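Local coordinates for Ice-binding protein (Flavobacteriaceae bacterium, PDB 5UYT) that probably binds to the surface of ice crystals and restrains their growth, as an antifreeze protein built from right-handed beta-solenoid domains, at residues 226-232 against 403-409; 245-249 against 272-276; 279-283 against 383-387; 377-381 against 397-401; 286-291 against 336-340. All blocks are in the same frame, centred on the assembly; numbering follows the deposited sequence. Where two conformers were deposited one is given.

Interaction 1. Residues 226-232 against 403-409; sequences IFSGNGA and LSTSGGI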
# COMPACT_ATOMS: atom_id res chain seq x y z
N ILE A 226 -24.94 3.52 10.14
CA ILE A 226 -25.57 2.64 9.14
C ILE A 226 -26.71 3.46 8.55
O ILE A 226 -27.63 3.88 9.30
CB ILE A 226 -26.16 1.36 9.78
CG1 ILE A 226 -25.10 0.63 10.61
CG2 ILE A 226 -26.77 0.45 8.72
CD1 ILE A 226 -24.01 -0.06 9.82
N PHE A 227 -26.66 3.72 7.26
CA PHE A 227 -27.63 4.63 6.65
C PHE A 227 -27.89 4.30 5.20
O PHE A 227 -26.94 4.08 4.43
CB PHE A 227 -27.17 6.10 6.79
CG PHE A 227 -28.08 7.08 6.10
CD1 PHE A 227 -29.28 7.47 6.69
CD2 PHE A 227 -27.77 7.60 4.84
CE1 PHE A 227 -30.14 8.38 6.05
CE2 PHE A 227 -28.64 8.50 4.19
CZ PHE A 227 -29.82 8.89 4.80
N SER A 228 -29.18 4.28 4.81
CA SER A 228 -29.55 4.23 3.39
C SER A 228 -30.30 5.49 2.97
O SER A 228 -31.22 5.93 3.67
CB SER A 228 -30.45 3.02 3.05
OG SER A 228 -30.73 3.05 1.63
N GLY A 229 -29.91 6.06 1.84
CA GLY A 229 -30.75 7.10 1.22
C GLY A 229 -32.09 6.58 0.71
O GLY A 229 -33.04 7.37 0.52
N ASN A 230 -32.19 5.27 0.45
CA ASN A 230 -33.42 4.72 -0.15
C ASN A 230 -33.43 3.20 -0.02
O ASN A 230 -32.66 2.52 -0.72
CB ASN A 230 -33.53 5.13 -1.64
CG ASN A 230 -34.86 4.76 -2.27
OD1 ASN A 230 -35.54 3.83 -1.85
ND2 ASN A 230 -35.25 5.52 -3.26
N GLY A 231 -34.32 2.67 0.82
CA GLY A 231 -34.48 1.22 0.97
C GLY A 231 -34.57 0.84 2.44
O GLY A 231 -34.01 1.53 3.30
N ALA A 232 -35.23 -0.29 2.71
CA ALA A 232 -35.45 -0.72 4.09
C ALA A 232 -34.12 -0.95 4.79
O ALA A 232 -33.18 -1.45 4.19
CB ALA A 232 -36.26 -2.00 4.11
N LEU A 403 -22.80 3.10 4.35
CA LEU A 403 -23.80 4.01 3.84
C LEU A 403 -24.12 3.54 2.42
O LEU A 403 -23.24 3.01 1.77
CB LEU A 403 -23.26 5.46 3.78
CG LEU A 403 -22.45 5.88 5.04
CD1 LEU A 403 -21.81 7.22 4.78
CD2 LEU A 403 -23.41 6.04 6.21
N SER A 404 -25.36 3.71 1.97
CA SER A 404 -25.66 3.50 0.56
C SER A 404 -26.58 4.59 0.11
O SER A 404 -27.56 4.92 0.81
CB SER A 404 -26.34 2.16 0.25
OG SER A 404 -26.58 2.10 -1.17
N THR A 405 -26.29 5.12 -1.07
CA THR A 405 -27.15 6.15 -1.64
C THR A 405 -28.51 5.59 -1.98
O THR A 405 -29.53 6.31 -1.99
CB THR A 405 -26.55 6.70 -2.94
OG1 THR A 405 -26.46 5.64 -3.90
CG2 THR A 405 -25.20 7.32 -2.68
N SER A 406 -28.52 4.31 -2.33
CA SER A 406 -29.73 3.66 -2.78
C SER A 406 -29.59 2.16 -2.65
O SER A 406 -28.67 1.55 -3.19
CB SER A 406 -30.08 4.04 -4.21
OG SER A 406 -31.33 3.49 -4.50
N GLY A 407 -30.51 1.54 -1.94
CA GLY A 407 -30.38 0.14 -1.72
C GLY A 407 -30.73 -0.18 -0.30
O GLY A 407 -30.36 0.56 0.63
N GLY A 408 -31.42 -1.28 -0.14
CA GLY A 408 -31.73 -1.77 1.20
C GLY A 408 -30.49 -2.25 1.92
O GLY A 408 -29.45 -2.55 1.29
N ILE A 409 -30.57 -2.31 3.24
CA ILE A 409 -29.42 -2.72 4.06
C ILE A 409 -29.92 -3.72 5.09
O ILE A 409 -30.91 -3.45 5.79
CB ILE A 409 -28.75 -1.53 4.82
CG1 ILE A 409 -28.23 -0.44 3.85
CG2 ILE A 409 -27.62 -2.02 5.73
CD1 ILE A 409 -27.66 0.77 4.61
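With its OG swung anti to the backbone N (chi1 -179°), S228 reaches across to the carbonyl of G407, and I409, whose CD1 ends an extended chain (chi2 176°), reaches the backbone of F227 and the CB of S228. S228 OG donates to G407 O at 2.7 Å, and the donor is tilted 35° from the carbonyl plane. The same OG accepts from N230 N, two residues on, which makes an ST turn. One hydroxyl therefore fixes its own corner and clips the corner of the neighbouring coil. S404 OG forms the matching ST turn with S406 N. The CD1 of I409 rests 3.4 Å from F227 O and also touches S228 CB.

The strands 224-228 and 397-404 run parallel here, as neighbouring coils of a right-handed beta-helix. F227 pairs with L403 and S228 with S404. S404 N bonds to F227 O at 2.9 Å, and G229 N bonds to S404 O at 2.8 Å. The pairing carries on round the corner. G407 N meets N230 O at 2.7 Å, and I409 N meets A232 O.

F227 and L403 lie on one face of the strands, where CB of F227 touches CD2 of L403 at 3.8 Å. Helix 270-288 covers this face through A275 and L279. S228 and S404 lie on the other face. Inside the coil, the CG2 methyls of I226 and I409 meet at 4.0 Å. A CB on G231 would press on the carbonyl O of N230 and also clash with G407 and G408.

Interaction 2. Residues 245-249 against 272-276; sequences VGTNV and TAQAA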
# COMPACT_ATOMS: atom_id res chain seq x y z
N VAL A 245 -28.71 5.42 13.14
CA VAL A 245 -29.04 4.48 12.07
C VAL A 245 -30.35 4.93 11.46
O VAL A 245 -31.19 5.51 12.15
CB VAL A 245 -29.12 3.00 12.56
CG1 VAL A 245 -27.78 2.53 13.14
CG2 VAL A 245 -30.26 2.79 13.57
N GLY A 246 -30.54 4.71 10.15
CA GLY A 246 -31.86 4.99 9.59
C GLY A 246 -31.88 4.90 8.07
O GLY A 246 -30.83 4.70 7.45
N THR A 247 -33.09 4.98 7.51
CA THR A 247 -33.24 5.14 6.07
C THR A 247 -34.08 6.37 5.74
O THR A 247 -35.00 6.74 6.49
CB THR A 247 -33.82 3.88 5.39
OG1 THR A 247 -33.91 4.15 4.00
CG2 THR A 247 -35.21 3.51 5.94
N ASN A 248 -33.76 7.02 4.62
CA ASN A 248 -34.61 8.11 4.12
C ASN A 248 -35.82 7.67 3.29
O ASN A 248 -36.69 8.49 2.98
CB ASN A 248 -33.82 9.17 3.35
CG ASN A 248 -34.56 10.52 3.34
OD1 ASN A 248 -35.09 10.94 4.38
ND2 ASN A 248 -34.65 11.15 2.17
N VAL A 249 -35.89 6.40 2.90
CA VAL A 249 -37.09 5.88 2.22
C VAL A 249 -37.34 4.45 2.70
O VAL A 249 -36.52 3.57 2.44
CB VAL A 249 -37.00 5.87 0.67
CG1 VAL A 249 -38.38 5.52 0.07
CG2 VAL A 249 -36.52 7.21 0.13
N THR A 272 -32.80 12.23 8.45
CA THR A 272 -32.50 11.30 7.35
C THR A 272 -32.50 12.04 5.99
O THR A 272 -31.74 11.69 5.11
CB THR A 272 -33.43 10.07 7.30
OG1 THR A 272 -34.76 10.47 6.97
CG2 THR A 272 -33.41 9.30 8.64
N ALA A 273 -33.37 13.06 5.84
CA ALA A 273 -33.42 13.81 4.59
C ALA A 273 -32.11 14.57 4.36
O ALA A 273 -31.56 14.56 3.24
CB ALA A 273 -34.64 14.76 4.54
N GLN A 274 -31.59 15.18 5.42
CA GLN A 274 -30.34 15.95 5.34
C GLN A 274 -29.15 15.02 5.15
O GLN A 274 -28.22 15.34 4.38
CB GLN A 274 -30.14 16.84 6.58
CG GLN A 274 -28.88 17.72 6.50
CD GLN A 274 -28.92 18.74 5.37
OE1 GLN A 274 -29.94 19.36 5.11
NE2 GLN A 274 -27.80 18.92 4.69
N ALA A 275 -29.18 13.88 5.85
CA ALA A 275 -28.14 12.87 5.67
C ALA A 275 -28.11 12.37 4.21
O ALA A 275 -27.04 12.15 3.67
CB ALA A 275 -28.31 11.72 6.64
N ALA A 276 -29.28 12.15 3.62
CA ALA A 276 -29.31 11.64 2.23
C ALA A 276 -28.66 12.64 1.25
O ALA A 276 -27.93 12.24 0.34
CB ALA A 276 -30.75 11.35 1.78
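N248 OD1 takes a hydrogen bond from T272 OG1 at 2.7 Å. The donor comes in at a C=O...O angle of 135° and lies 15° from the carbonyl plane of the amide. T272 OG1 is held a second time, by D269 N, so the hydroxyl links the strand end to the turn that leads into the helix. A273 N is near the same amide oxygen, but its angle is too poor for a hydrogen bond.

N248 follows directly on strand 244-247. Its CG stands anti to the backbone N (chi1 -157°), and this carries the amide over the first turns of helix 270-288. T272 and N248 cross at a slant. OG1 of T272 sits between its own backbone N and carbonyl carbon, and its CG2 is turned to the strand instead, 3.7 Å from T247 O.

The amide nitrogen lies over the helix. N248 ND2 is nearest to A273 CA, at 3.8 Å, and to A276 CB, one turn beyond T272, at 3.9 Å. The small side chains of A273 and A276 let the amide lie close to the helix. P268 also touches N248.

The start of the helix is thus tied to the end of strand 244-247 by a neutral amide-to-hydroxyl bond, and no charge pair takes part in this link.

Interaction 3. Residues 279-283 against 383-387; sequences LNNAY and VIGNN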
# COMPACT_ATOMS: atom_id res chain seq x y z
N LEU A 279 -24.91 12.53 1.89
CA LEU A 279 -24.34 11.28 1.35
C LEU A 279 -24.14 11.39 -0.16
O LEU A 279 -23.07 11.02 -0.66
CB LEU A 279 -25.25 10.08 1.66
CG LEU A 279 -24.78 8.72 1.15
CD1 LEU A 279 -23.46 8.34 1.82
CD2 LEU A 279 -25.83 7.67 1.51
N ASN A 280 -25.13 11.89 -0.90
CA ASN A 280 -24.96 12.07 -2.34
C ASN A 280 -23.80 13.01 -2.66
O ASN A 280 -23.03 12.75 -3.60
CB ASN A 280 -26.23 12.61 -3.01
CG ASN A 280 -27.36 11.61 -3.00
OD1 ASN A 280 -27.15 10.45 -2.64
ND2 ASN A 280 -28.55 12.05 -3.35
N ASN A 281 -23.68 14.09 -1.89
CA ASN A 281 -22.58 15.04 -2.14
C ASN A 281 -21.22 14.37 -1.94
O ASN A 281 -20.31 14.55 -2.77
CB ASN A 281 -22.67 16.28 -1.25
CG ASN A 281 -23.88 17.16 -1.54
OD1 ASN A 281 -24.39 17.22 -2.65
ND2 ASN A 281 -24.33 17.88 -0.50
N ALA A 282 -21.08 13.59 -0.86
CA ALA A 282 -19.83 12.89 -0.57
C ALA A 282 -19.50 11.85 -1.66
O ALA A 282 -18.34 11.73 -2.09
CB ALA A 282 -19.89 12.23 0.81
N TYR A 283 -20.51 11.09 -2.10
CA TYR A 283 -20.27 10.09 -3.13
C TYR A 283 -19.74 10.75 -4.42
O TYR A 283 -18.73 10.31 -4.99
CB TYR A 283 -21.54 9.26 -3.41
CG TYR A 283 -21.31 8.15 -4.41
CD1 TYR A 283 -20.92 6.87 -3.99
CD2 TYR A 283 -21.51 8.37 -5.76
CE1 TYR A 283 -20.71 5.84 -4.92
CE2 TYR A 283 -21.31 7.37 -6.71
CZ TYR A 283 -20.91 6.11 -6.28
OH TYR A 283 -20.74 5.15 -7.25
N VAL A 383 -17.73 3.56 4.15
CA VAL A 383 -18.06 2.94 2.87
C VAL A 383 -19.29 3.68 2.38
O VAL A 383 -20.29 3.81 3.10
CB VAL A 383 -18.46 1.46 3.00
CG1 VAL A 383 -18.80 0.90 1.61
CG2 VAL A 383 -17.38 0.65 3.66
N ILE A 384 -19.21 4.16 1.14
CA ILE A 384 -20.38 4.77 0.52
C ILE A 384 -20.67 4.03 -0.75
O ILE A 384 -19.97 4.21 -1.76
CB ILE A 384 -20.15 6.23 0.19
CG1 ILE A 384 -19.64 6.99 1.41
CG2 ILE A 384 -21.46 6.83 -0.34
CD1 ILE A 384 -19.57 8.48 1.20
N GLY A 385 -21.69 3.20 -0.67
CA GLY A 385 -22.15 2.39 -1.78
C GLY A 385 -23.17 3.17 -2.58
O GLY A 385 -23.68 4.22 -2.14
N ASN A 386 -23.46 2.65 -3.77
CA ASN A 386 -24.31 3.33 -4.73
C ASN A 386 -25.10 2.30 -5.52
O ASN A 386 -24.50 1.42 -6.15
CB ASN A 386 -23.46 4.14 -5.71
CG ASN A 386 -24.29 4.92 -6.73
OD1 ASN A 386 -24.06 4.80 -7.95
ND2 ASN A 386 -25.21 5.75 -6.25
N ASN A 387 -26.42 2.42 -5.48
CA ASN A 387 -27.33 1.53 -6.21
C ASN A 387 -27.01 0.05 -6.04
O ASN A 387 -26.58 -0.62 -6.98
CB ASN A 387 -27.38 1.94 -7.68
CG ASN A 387 -27.90 3.35 -7.86
OD1 ASN A 387 -28.72 3.81 -7.05
ND2 ASN A 387 -27.42 4.05 -8.87
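The long helix of the ice-binding fold lies along one side of the beta-solenoid, and this contact seats its middle on a coil. Helix 279-283 runs across strand 383-385 at 97°, with the two axes 9.3 Å apart at closest approach.

I384 is the main apolar partner. Its CG2 meets L279 CD1 at 3.3 Å, tighter than usual for two carbons. Its CD1 end reaches A282 CB at 3.8 Å. The side chains of L279 and I384 run antiparallel alongside one another, as do those of Y283 and I384. CG2 of I384 also touches Y283 CD1 at 3.7 Å. L403, from the next coil, packs against both L279 and I384.

Y283 puts its CG anti to the backbone N (chi1 -176°), which sends the ring out past I384 to N386. The carbonyl O of I384 lies at the edge of the ring, in its plane, 3.6 Å from CD1. N386 CB lies over one face of the ring at its hydroxyl end, 3.3 Å from Y283 CZ. The Y283 and N386 side chains cross at about a right angle. D368 and K366 also touch the tyrosine.

Replacing Y283 with an alanine would probably open a gap beside N386 CB and take one of the packing partners from I384 CG2.

The apolar contacts of I384 with L279, A282 and Y283, and N386 CB against the ring, carry the seat. Such a helix, laid beside the parallel strands of a right-handed beta-helix, is characteristic of this family of ice-binding proteins.

Interaction 4. Residues 377-381 against 397-401; sequences TKFKG and EIEGR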
# COMPACT_ATOMS: atom_id res chain seq x y z
N THR A 377 -15.88 -10.26 9.37
CA THR A 377 -14.99 -9.26 8.74
C THR A 377 -14.76 -8.07 9.69
O THR A 377 -15.67 -7.67 10.40
CB THR A 377 -15.57 -8.82 7.41
OG1 THR A 377 -15.48 -9.96 6.52
CG2 THR A 377 -14.83 -7.61 6.84
N LYS A 378 -13.52 -7.58 9.74
CA LYS A 378 -13.16 -6.42 10.56
C LYS A 378 -12.92 -5.30 9.56
O LYS A 378 -11.83 -5.22 8.94
CB LYS A 378 -11.93 -6.69 11.44
CG LYS A 378 -12.21 -7.78 12.49
CD LYS A 378 -11.02 -8.04 13.39
CE LYS A 378 -11.48 -8.92 14.56
NZ LYS A 378 -10.29 -9.29 15.36
N PHE A 379 -13.93 -4.45 9.39
CA PHE A 379 -13.87 -3.43 8.35
C PHE A 379 -13.60 -2.07 8.97
O PHE A 379 -14.03 -1.80 10.12
CB PHE A 379 -15.18 -3.40 7.49
CG PHE A 379 -14.92 -3.00 6.03
CD1 PHE A 379 -14.42 -3.94 5.14
CD2 PHE A 379 -15.12 -1.69 5.59
CE1 PHE A 379 -14.11 -3.61 3.81
CE2 PHE A 379 -14.82 -1.34 4.27
CZ PHE A 379 -14.32 -2.29 3.39
N LYS A 380 -12.88 -1.20 8.24
CA LYS A 380 -12.52 0.13 8.76
C LYS A 380 -12.71 1.17 7.67
O LYS A 380 -12.41 0.91 6.50
CB LYS A 380 -11.07 0.15 9.30
CG LYS A 380 -10.92 -0.80 10.50
CD LYS A 380 -9.58 -0.73 11.21
CE LYS A 380 -9.47 -1.81 12.31
NZ LYS A 380 -9.74 -3.21 11.80
N GLY A 381 -13.21 2.32 8.08
CA GLY A 381 -13.38 3.46 7.16
C GLY A 381 -14.85 3.71 6.86
O GLY A 381 -15.72 3.00 7.39
N GLU A 397 -17.35 -6.38 12.47
CA GLU A 397 -17.05 -5.21 13.30
C GLU A 397 -16.72 -4.11 12.32
O GLU A 397 -15.94 -4.33 11.38
CB GLU A 397 -15.82 -5.50 14.19
CG GLU A 397 -16.10 -6.62 15.19
CD GLU A 397 -14.88 -7.06 15.99
OE1 GLU A 397 -13.80 -6.50 15.78
OE2 GLU A 397 -15.04 -7.96 16.83
N ILE A 398 -17.33 -2.93 12.51
CA ILE A 398 -17.05 -1.76 11.67
C ILE A 398 -16.54 -0.61 12.58
O ILE A 398 -17.18 -0.27 13.60
CB ILE A 398 -18.34 -1.30 10.93
CG1 ILE A 398 -18.69 -2.29 9.79
CG2 ILE A 398 -18.23 0.13 10.36
CD1 ILE A 398 -20.19 -2.51 9.73
N GLU A 399 -15.38 -0.07 12.24
CA GLU A 399 -14.90 1.19 12.84
C GLU A 399 -14.99 2.16 11.68
O GLU A 399 -14.14 2.19 10.79
CB GLU A 399 -13.46 1.04 13.34
CG GLU A 399 -12.86 2.24 14.00
CD GLU A 399 -11.38 2.04 14.34
OE1 GLU A 399 -10.89 0.89 14.17
OE2 GLU A 399 -10.71 3.02 14.81
N GLY A 400 -16.08 2.93 11.68
CA GLY A 400 -16.37 3.79 10.52
C GLY A 400 -17.87 3.75 10.29
O GLY A 400 -18.63 3.87 11.22
N ARG A 401 -18.30 3.60 9.03
CA ARG A 401 -19.73 3.62 8.73
C ARG A 401 -20.00 2.89 7.44
O ARG A 401 -19.13 2.77 6.61
CB ARG A 401 -20.35 5.03 8.69
CG ARG A 401 -19.55 6.09 7.97
CD ARG A 401 -20.11 7.51 8.22
NE ARG A 401 -19.84 8.10 9.55
CZ ARG A 401 -18.64 8.53 9.98
NH1 ARG A 401 -17.52 8.42 9.20
NH2 ARG A 401 -18.53 9.09 11.18
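F379 N bonds to E397 O at 2.8 Å, and four more backbone bonds join the two segments. E397 N reaches T377 O at 3.0 Å. E399 N reaches F379 O, and G381 N reaches E399 O at 2.9 Å. R401 N reaches G381 O at 3.1 Å.

The bonds alternate between the strands, as in a regular parallel pair, with K378 beside E397, F379 beside I398 and K380 beside E399. These are successive coils of the beta-solenoid. The chain turns a corner at G381 in one coil and at E399 and G400 in the next, so the ladder follows the bend between two faces. Both glycines take up backbone angles at which any CB would be forced against the preceding carbonyl O. A CB on G400 would also run into G381 O.

K378, E397, K380 and E399 share the outward face. K378 and E397 lie side by side and point the same way. K378 CE comes within 3.6 Å of E397 OE1, but the ammonium stays beyond salt-bridge distance. K380 and E399 cross at a slant, with K380 CD also 3.6 Å from E399 OE1. K380 then bends at its last torsion (chi4 55°) and gives its NZ to V352 O in the preceding coil.

F379 and I398 point into the solenoid, where CB of F379 lies 4.3 Å from CG1 of I398. The F379 ring meets W365. The guanidinium of R401 bonds to S382, V222 and Y224.

Interaction 5. Residues 286-291 against 336-340; sequences LNTLPT and FVIKI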
# COMPACT_ATOMS: atom_id res chain seq x y z
N LEU A 286 -16.13 11.86 -4.02
CA LEU A 286 -15.19 10.73 -4.05
C LEU A 286 -15.04 10.19 -5.48
O LEU A 286 -13.92 9.94 -5.97
CB LEU A 286 -15.66 9.61 -3.12
CG LEU A 286 -15.55 9.86 -1.61
CD1 LEU A 286 -16.14 8.69 -0.83
CD2 LEU A 286 -14.09 10.12 -1.20
N ASN A 287 -16.19 10.03 -6.15
CA ASN A 287 -16.22 9.54 -7.54
C ASN A 287 -15.36 10.36 -8.49
O ASN A 287 -14.77 9.80 -9.44
CB ASN A 287 -17.66 9.45 -8.06
CG ASN A 287 -17.79 8.48 -9.23
OD1 ASN A 287 -17.18 7.41 -9.22
ND2 ASN A 287 -18.57 8.85 -10.23
N THR A 288 -15.27 11.67 -8.26
CA THR A 288 -14.55 12.58 -9.16
C THR A 288 -13.07 12.89 -8.77
O THR A 288 -12.36 13.56 -9.51
CB THR A 288 -15.36 13.88 -9.48
OG1 THR A 288 -15.67 14.58 -8.28
CG2 THR A 288 -16.68 13.57 -10.22
N LEU A 289 -12.61 12.40 -7.62
CA LEU A 289 -11.17 12.47 -7.29
C LEU A 289 -10.37 11.74 -8.36
O LEU A 289 -10.70 10.61 -8.70
CB LEU A 289 -10.84 11.80 -5.92
CG LEU A 289 -11.23 12.61 -4.68
CD1 LEU A 289 -11.16 11.76 -3.40
CD2 LEU A 289 -10.40 13.91 -4.57
N PRO A 290 -9.30 12.37 -8.86
CA PRO A 290 -8.39 11.72 -9.83
C PRO A 290 -7.72 10.48 -9.26
O PRO A 290 -7.31 10.47 -8.09
CB PRO A 290 -7.34 12.81 -10.14
CG PRO A 290 -7.90 14.06 -9.57
CD PRO A 290 -8.85 13.71 -8.47
N THR A 291 -7.62 9.42 -10.08
CA THR A 291 -6.97 8.18 -9.65
C THR A 291 -5.45 8.38 -9.63
O THR A 291 -4.90 8.89 -10.61
CB THR A 291 -7.29 7.06 -10.66
OG1 THR A 291 -8.68 6.77 -10.57
CG2 THR A 291 -6.50 5.77 -10.36
N PHE A 336 -6.90 7.93 2.72
CA PHE A 336 -6.90 6.86 1.75
C PHE A 336 -8.26 6.84 1.11
O PHE A 336 -9.29 6.78 1.82
CB PHE A 336 -6.70 5.52 2.46
CG PHE A 336 -5.44 5.44 3.27
CD1 PHE A 336 -4.32 4.77 2.75
CD2 PHE A 336 -5.37 6.00 4.55
CE1 PHE A 336 -3.15 4.67 3.52
CE2 PHE A 336 -4.20 5.90 5.31
CZ PHE A 336 -3.10 5.24 4.80
N VAL A 337 -8.32 6.88 -0.22
CA VAL A 337 -9.60 6.72 -0.88
C VAL A 337 -9.52 5.52 -1.81
O VAL A 337 -8.60 5.41 -2.61
CB VAL A 337 -10.01 8.00 -1.66
CG1 VAL A 337 -11.23 7.71 -2.55
CG2 VAL A 337 -10.33 9.15 -0.68
N ILE A 338 -10.49 4.61 -1.70
CA ILE A 338 -10.50 3.38 -2.54
C ILE A 338 -11.79 3.41 -3.36
O ILE A 338 -12.88 3.28 -2.81
CB ILE A 338 -10.41 2.11 -1.65
CG1 ILE A 338 -9.06 2.16 -0.90
CG2 ILE A 338 -10.47 0.83 -2.52
CD1 ILE A 338 -8.88 1.12 0.18
N LYS A 339 -11.66 3.67 -4.66
CA LYS A 339 -12.82 3.75 -5.55
C LYS A 339 -12.98 2.36 -6.17
O LYS A 339 -12.02 1.81 -6.74
CB LYS A 339 -12.56 4.76 -6.69
CG LYS A 339 -12.27 6.18 -6.23
CD LYS A 339 -12.32 7.17 -7.41
CE LYS A 339 -11.09 7.00 -8.27
NZ LYS A 339 -11.14 7.96 -9.42
N ILE A 340 -14.19 1.81 -6.13
CA ILE A 340 -14.44 0.46 -6.68
C ILE A 340 -15.54 0.59 -7.74
O ILE A 340 -16.64 1.09 -7.43
CB ILE A 340 -14.86 -0.53 -5.53
CG1 ILE A 340 -13.69 -0.74 -4.56
CG2 ILE A 340 -15.37 -1.84 -6.13
CD1 ILE A 340 -14.07 -1.57 -3.31
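The chain runs from the last turn of helix 270-288 into the loop at L289-T291 and passes strand 336-340, where N287 and K339 have the nearest CA atoms, 7.0 Å apart. Here the helix end meets one coil of the right-handed beta-solenoid, and V337 and K339 are the strand residues directed at it.

V337 supplies the apolar part. Its CG2 touches L286 CD2 at 3.9 Å and L289 CD1 at the same distance. L286 crosses V337 at a slant, and L289 crosses it at about a right angle. P213 also packs on V337.

K339 supplies the polar part. Its aliphatic chain passes the helix end, with CD 3.5 Å from L286 O. A bend at chi3 (-74°) then turns the ammonium to the loop. NZ donates to L289 O at 2.8 Å, nearly in line with the carbonyl (C=O...N angle 173°). It also donates to T291 OG1 at 3.0 Å. The two bonds tie the chain just after the helix to the strand. The nearby helix end, with its carbonyls, would be expected to suit a positive charge.

With a methionine in place of K339 the ammonium is gone, and L289 O and T291 OG1 would probably lose their tie to the strand, so that the loop could shift.

K366 of the next strand touches K339, L286 and N287. The OG1 of T291 also comes within 3.3 Å of K339 CE.

In the fold
All five contacts lie in the second ice-binding-like region, a right-handed beta-solenoid with helix 270-288 along its side. Interactions 2, 3 and 5 follow this helix from start to end, with centres 12 Å apart at each step and 24 Å overall. Interactions 1 and 4 join parallel strands and share strand 397-404, with centres 17 Å apart. Interaction 1 pairs chain pieces 171 residues apart, and the other four are nested within the loop it closes. It touches interactions 2 and 3 through neighbouring coils, while interactions 3 and 4 cross along the chain. Coil stacking and helix seating thus build one continuous body, consistent with a rigid ice-binding domain.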